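Local coordinates for protein acid phosphatase (Mycobacterium tuberculosis, PDB 2A6P) that removes phosphate from a broad range of phosphorylated substrates, sugar phosphates among them, and can act as a fructose-1,6-bisphosphatase in gluconeogenesis, at residues 91-96 with 108-114. Numbering follows the deposited sequence.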
ATOM      1  N   TRP A  91       7.914   0.999 -18.490  1.00 16.03           N
ATOM      2  CA  TRP A  91       7.785  -0.216 -19.279  1.00 16.48           C
ATOM      3  C   TRP A  91       7.803   0.215 -20.745  1.00 14.85           C
ATOM      4  O   TRP A  91       7.089   1.137 -21.111  1.00 14.32           O
ATOM      5  CB  TRP A  91       6.435  -0.879 -18.965  1.00 16.94           C
ATOM      6  CG  TRP A  91       6.312  -2.321 -19.355  1.00 17.58           C
ATOM      7  CD1 TRP A  91       6.586  -2.872 -20.574  1.00 16.61           C
ATOM      8  CD2 TRP A  91       5.856  -3.400 -18.517  1.00 18.65           C
ATOM      9  NE1 TRP A  91       6.334  -4.223 -20.546  1.00 17.46           N
ATOM     10  CE2 TRP A  91       5.885  -4.575 -19.300  1.00 17.95           C
ATOM     11  CE3 TRP A  91       5.428  -3.484 -17.180  1.00 18.90           C
ATOM     12  CZ2 TRP A  91       5.501  -5.830 -18.790  1.00 18.48           C
ATOM     13  CZ3 TRP A  91       5.044  -4.736 -16.671  1.00 18.26           C
ATOM     14  CH2 TRP A  91       5.086  -5.888 -17.478  1.00 20.07           C
ATOM     15  N   ASP A  92       8.626  -0.424 -21.572  1.00 17.13           N
ATOM     16  CA  ASP A  92       8.674  -0.103 -23.006  1.00 17.57           C
ATOM     17  C   ASP A  92       7.396  -0.649 -23.633  1.00 17.96           C
ATOM     18  O   ASP A  92       7.236  -1.862 -23.750  1.00 20.91           O
ATOM     19  CB  ASP A  92       9.878  -0.766 -23.663  1.00 20.03           C
ATOM     20  CG  ASP A  92       9.933  -0.519 -25.162  1.00 21.46           C
ATOM     21  OD1 ASP A  92       9.021   0.152 -25.701  1.00 22.42           O
ATOM     22  OD2 ASP A  92      10.887  -1.005 -25.800  1.00 23.00           O
ATOM     23  N   TYR A  93       6.490   0.235 -24.041  1.00 17.38           N
ATOM     24  CA  TYR A  93       5.214  -0.198 -24.606  1.00 19.49           C
ATOM     25  C   TYR A  93       5.202  -0.605 -26.068  1.00 19.48           C
ATOM     26  O   TYR A  93       4.168  -1.023 -26.579  1.00 19.62           O
ATOM     27  CB  TYR A  93       4.150   0.877 -24.370  1.00 18.51           C
ATOM     28  CG  TYR A  93       3.910   1.153 -22.897  1.00 19.79           C
ATOM     29  CD1 TYR A  93       4.304   2.362 -22.318  1.00 18.11           C
ATOM     30  CD2 TYR A  93       3.294   0.198 -22.080  1.00 19.51           C
ATOM     31  CE1 TYR A  93       4.090   2.621 -20.961  1.00 17.25           C
ATOM     32  CE2 TYR A  93       3.075   0.439 -20.722  1.00 18.17           C
ATOM     33  CZ  TYR A  93       3.476   1.652 -20.168  1.00 18.82           C
ATOM     34  OH  TYR A  93       3.262   1.881 -18.828  1.00 14.61           O
ATOM     35  N   GLY A  94       6.340  -0.498 -26.738  1.00 20.65           N
ATOM     36  CA  GLY A  94       6.393  -0.881 -28.140  1.00 21.55           C
ATOM     37  C   GLY A  94       5.203  -0.425 -28.974  1.00 22.30           C
ATOM     38  O   GLY A  94       4.891   0.761 -29.033  1.00 22.22           O
ATOM     39  N   SER A  95       4.519  -1.374 -29.599  1.00 22.94           N
ATOM     40  CA  SER A  95       3.378  -1.072 -30.462  1.00 25.47           C
ATOM     41  C   SER A  95       2.230  -0.341 -29.767  1.00 25.67           C
ATOM     42  O   SER A  95       1.483   0.403 -30.405  1.00 25.51           O
ATOM     43  CB  SER A  95       2.827  -2.372 -31.068  1.00 27.41           C
ATOM     44  OG  SER A  95       3.852  -3.179 -31.629  1.00 32.69           O
ATOM     45  N   TYR A  96       2.084  -0.559 -28.464  1.00 24.97           N
ATOM     46  CA  TYR A  96       1.001   0.051 -27.702  1.00 24.36           C
ATOM     47  C   TYR A  96       1.251   1.485 -27.229  1.00 24.16           C
ATOM     48  O   TYR A  96       0.366   2.133 -26.664  1.00 25.08           O
ATOM     49  CB  TYR A  96       0.665  -0.850 -26.514  1.00 26.16           C
ATOM     50  CG  TYR A  96       0.058  -2.188 -26.895  1.00 26.86           C
ATOM     51  CD1 TYR A  96      -0.143  -3.179 -25.934  1.00 26.71           C
ATOM     52  CD2 TYR A  96      -0.340  -2.458 -28.205  1.00 28.58           C
ATOM     53  CE1 TYR A  96      -0.718  -4.399 -26.258  1.00 26.45           C
ATOM     54  CE2 TYR A  96      -0.923  -3.689 -28.545  1.00 27.91           C
ATOM     55  CZ  TYR A  96      -1.108  -4.653 -27.563  1.00 27.94           C
ATOM     56  OH  TYR A  96      -1.683  -5.870 -27.877  1.00 28.80           O
ATOM     57  N   GLU A 108      -7.086  -6.949 -27.736  1.00 31.00           N
ATOM     58  CA  GLU A 108      -6.745  -7.961 -26.737  1.00 31.61           C
ATOM     59  C   GLU A 108      -7.608  -7.720 -25.498  1.00 30.69           C
ATOM     60  O   GLU A 108      -7.133  -7.189 -24.494  1.00 30.44           O
ATOM     61  CB  GLU A 108      -5.253  -7.857 -26.385  1.00 32.87           C
ATOM     62  CG  GLU A 108      -4.520  -9.191 -26.368  1.00 36.78           C
ATOM     63  CD  GLU A 108      -3.000  -9.040 -26.456  1.00 39.23           C
ATOM     64  OE1 GLU A 108      -2.296 -10.075 -26.457  1.00 39.88           O
ATOM     65  OE2 GLU A 108      -2.504  -7.892 -26.526  1.00 41.11           O
ATOM     66  N   PRO A 109      -8.894  -8.117 -25.563  1.00 29.55           N
ATOM     67  CA  PRO A 109      -9.931  -7.996 -24.529  1.00 27.99           C
ATOM     68  C   PRO A 109      -9.551  -8.293 -23.081  1.00 26.91           C
ATOM     69  O   PRO A 109     -10.128  -7.714 -22.165  1.00 27.29           O
ATOM     70  CB  PRO A 109     -11.030  -8.921 -25.039  1.00 28.64           C
ATOM     71  CG  PRO A 109     -10.936  -8.717 -26.524  1.00 29.45           C
ATOM     72  CD  PRO A 109      -9.438  -8.804 -26.752  1.00 29.49           C
ATOM     73  N   ASP A 110      -8.591  -9.184 -22.869  1.00 26.14           N
ATOM     74  CA  ASP A 110      -8.178  -9.531 -21.510  1.00 26.43           C
ATOM     75  C   ASP A 110      -6.802  -8.970 -21.131  1.00 25.87           C
ATOM     76  O   ASP A 110      -6.227  -9.359 -20.105  1.00 25.08           O
ATOM     77  CB  ASP A 110      -8.165 -11.049 -21.354  1.00 27.60           C
ATOM     78  CG  ASP A 110      -7.242 -11.724 -22.350  1.00 30.03           C
ATOM     79  OD1 ASP A 110      -7.273 -11.347 -23.546  1.00 32.54           O
ATOM     80  OD2 ASP A 110      -6.494 -12.641 -21.947  1.00 31.89           O
ATOM     81  N   TRP A 111      -6.288  -8.052 -21.949  1.00 23.78           N
ATOM     82  CA  TRP A 111      -4.968  -7.463 -21.716  1.00 21.78           C
ATOM     83  C   TRP A 111      -4.718  -6.714 -20.403  1.00 22.08           C
ATOM     84  O   TRP A 111      -5.543  -5.924 -19.937  1.00 19.93           O
ATOM     85  CB  TRP A 111      -4.610  -6.511 -22.856  1.00 20.16           C
ATOM     86  CG  TRP A 111      -3.215  -5.945 -22.747  1.00 20.65           C
ATOM     87  CD1 TRP A 111      -2.053  -6.511 -23.210  1.00 20.94           C
ATOM     88  CD2 TRP A 111      -2.837  -4.708 -22.130  1.00 18.56           C
ATOM     89  NE1 TRP A 111      -0.977  -5.697 -22.917  1.00 19.83           N
ATOM     90  CE2 TRP A 111      -1.432  -4.588 -22.253  1.00 19.29           C
ATOM     91  CE3 TRP A 111      -3.550  -3.691 -21.479  1.00 19.81           C
ATOM     92  CZ2 TRP A 111      -0.727  -3.486 -21.751  1.00 19.28           C
ATOM     93  CZ3 TRP A 111      -2.850  -2.596 -20.981  1.00 19.83           C
ATOM     94  CH2 TRP A 111      -1.450  -2.503 -21.120  1.00 20.36           C
ATOM     95  N   LEU A 112      -3.551  -6.988 -19.824  1.00 20.75           N
ATOM     96  CA  LEU A 112      -3.045  -6.332 -18.618  1.00 19.83           C
ATOM     97  C   LEU A 112      -1.561  -6.362 -18.922  1.00 19.33           C
ATOM     98  O   LEU A 112      -1.039  -7.397 -19.332  1.00 19.78           O
ATOM     99  CB  LEU A 112      -3.295  -7.136 -17.344  1.00 16.60           C
ATOM    100  CG  LEU A 112      -4.634  -7.045 -16.608  1.00 17.78           C
ATOM    101  CD1 LEU A 112      -4.557  -7.945 -15.378  1.00 13.59           C
ATOM    102  CD2 LEU A 112      -4.956  -5.596 -16.203  1.00 14.77           C
ATOM    103  N   VAL A 113      -0.878  -5.240 -18.752  1.00 18.97           N
ATOM    104  CA  VAL A 113       0.540  -5.226 -19.052  1.00 18.21           C
ATOM    105  C   VAL A 113       1.254  -6.284 -18.217  1.00 18.85           C
ATOM    106  O   VAL A 113       2.210  -6.912 -18.673  1.00 18.50           O
ATOM    107  CB  VAL A 113       1.150  -3.824 -18.790  1.00 17.67           C
ATOM    108  CG1 VAL A 113       1.011  -3.448 -17.317  1.00 18.07           C
ATOM    109  CG2 VAL A 113       2.611  -3.802 -19.232  1.00 18.60           C
ATOM    110  N   TRP A 114       0.745  -6.498 -17.007  1.00 19.93           N
ATOM    111  CA  TRP A 114       1.315  -7.443 -16.043  1.00 20.92           C
ATOM    112  C   TRP A 114       1.368  -8.907 -16.453  1.00 22.71           C
ATOM    113  O   TRP A 114       2.243  -9.655 -15.999  1.00 23.63           O
ATOM    114  CB  TRP A 114       0.558  -7.336 -14.716  1.00 19.86           C
ATOM    115  CG  TRP A 114       0.498  -5.944 -14.266  1.00 17.70           C
ATOM    116  CD1 TRP A 114      -0.561  -5.086 -14.370  1.00 16.77           C
ATOM    117  CD2 TRP A 114       1.590  -5.185 -13.742  1.00 17.20           C
ATOM    118  NE1 TRP A 114      -0.188  -3.829 -13.946  1.00 16.70           N
ATOM    119  CE2 TRP A 114       1.128  -3.863 -13.557  1.00 17.20           C
ATOM    120  CE3 TRP A 114       2.918  -5.495 -13.413  1.00 17.61           C
ATOM    121  CZ2 TRP A 114       1.953  -2.845 -13.061  1.00 17.68           C
ATOM    122  CZ3 TRP A 114       3.737  -4.483 -12.916  1.00 20.04           C
ATOM    123  CH2 TRP A 114       3.251  -3.173 -12.747  1.00 18.05           C
TER
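The backbones of 91-96 and 108-114 stay well apart, W91 and V113 being the closest pair at 8.8 Å between CA atoms, and side chains bridge the gap. V113 puts CG2 over the middle of one face of the W91 six-membered ring, a CH-pi contact modelled closer than is likely. This methyl is anti to the backbone N of V113, the rotation that carries it onto the indole. The benzo edge of W91 continues past V113 and points at the face of W114. That pair is T-shaped, with six-membered ring centroids 5.7 Å apart and planes at 88°. W91 NE1 hydrogen-bonds to the carbonyl O of E122, which would help hold the indole in this rotation.

Both segments lie in the long connection between strand 83-84 and helix 124-141 of this histidine phosphatase (branch 1) fold, away from the central sheet. W91 directly follows E90, the proton donor or acceptor by similarity, and their side chains come within about 4 Å of each other. The aromatic packing thus adjoins the probable active site.

At the other end, Y96 turns its edge to the face of W111. CE1 of Y96 lies 3.6 Å from NE1 of W111, and the ring planes meet at 84°. The indole N-H of W111 (NE1) is hydrogen-bonded to the carbonyl O of G117. I104 of helix 101-105 touches both side chains. The Y96 hydroxyl donates to E108, OH to OE2 at 2.6 Å, and reaches that oxygen nearly along its C-O bond. The carboxylate stands at 81° to the phenol ring. E108 reaches the hydroxyl with its chain extended beyond CG. E108 also opens a type I turn, its O accepting from W111 N at 2.8 Å. In 91-96, D92 OD1 takes the N-H of G94 in an Asx turn.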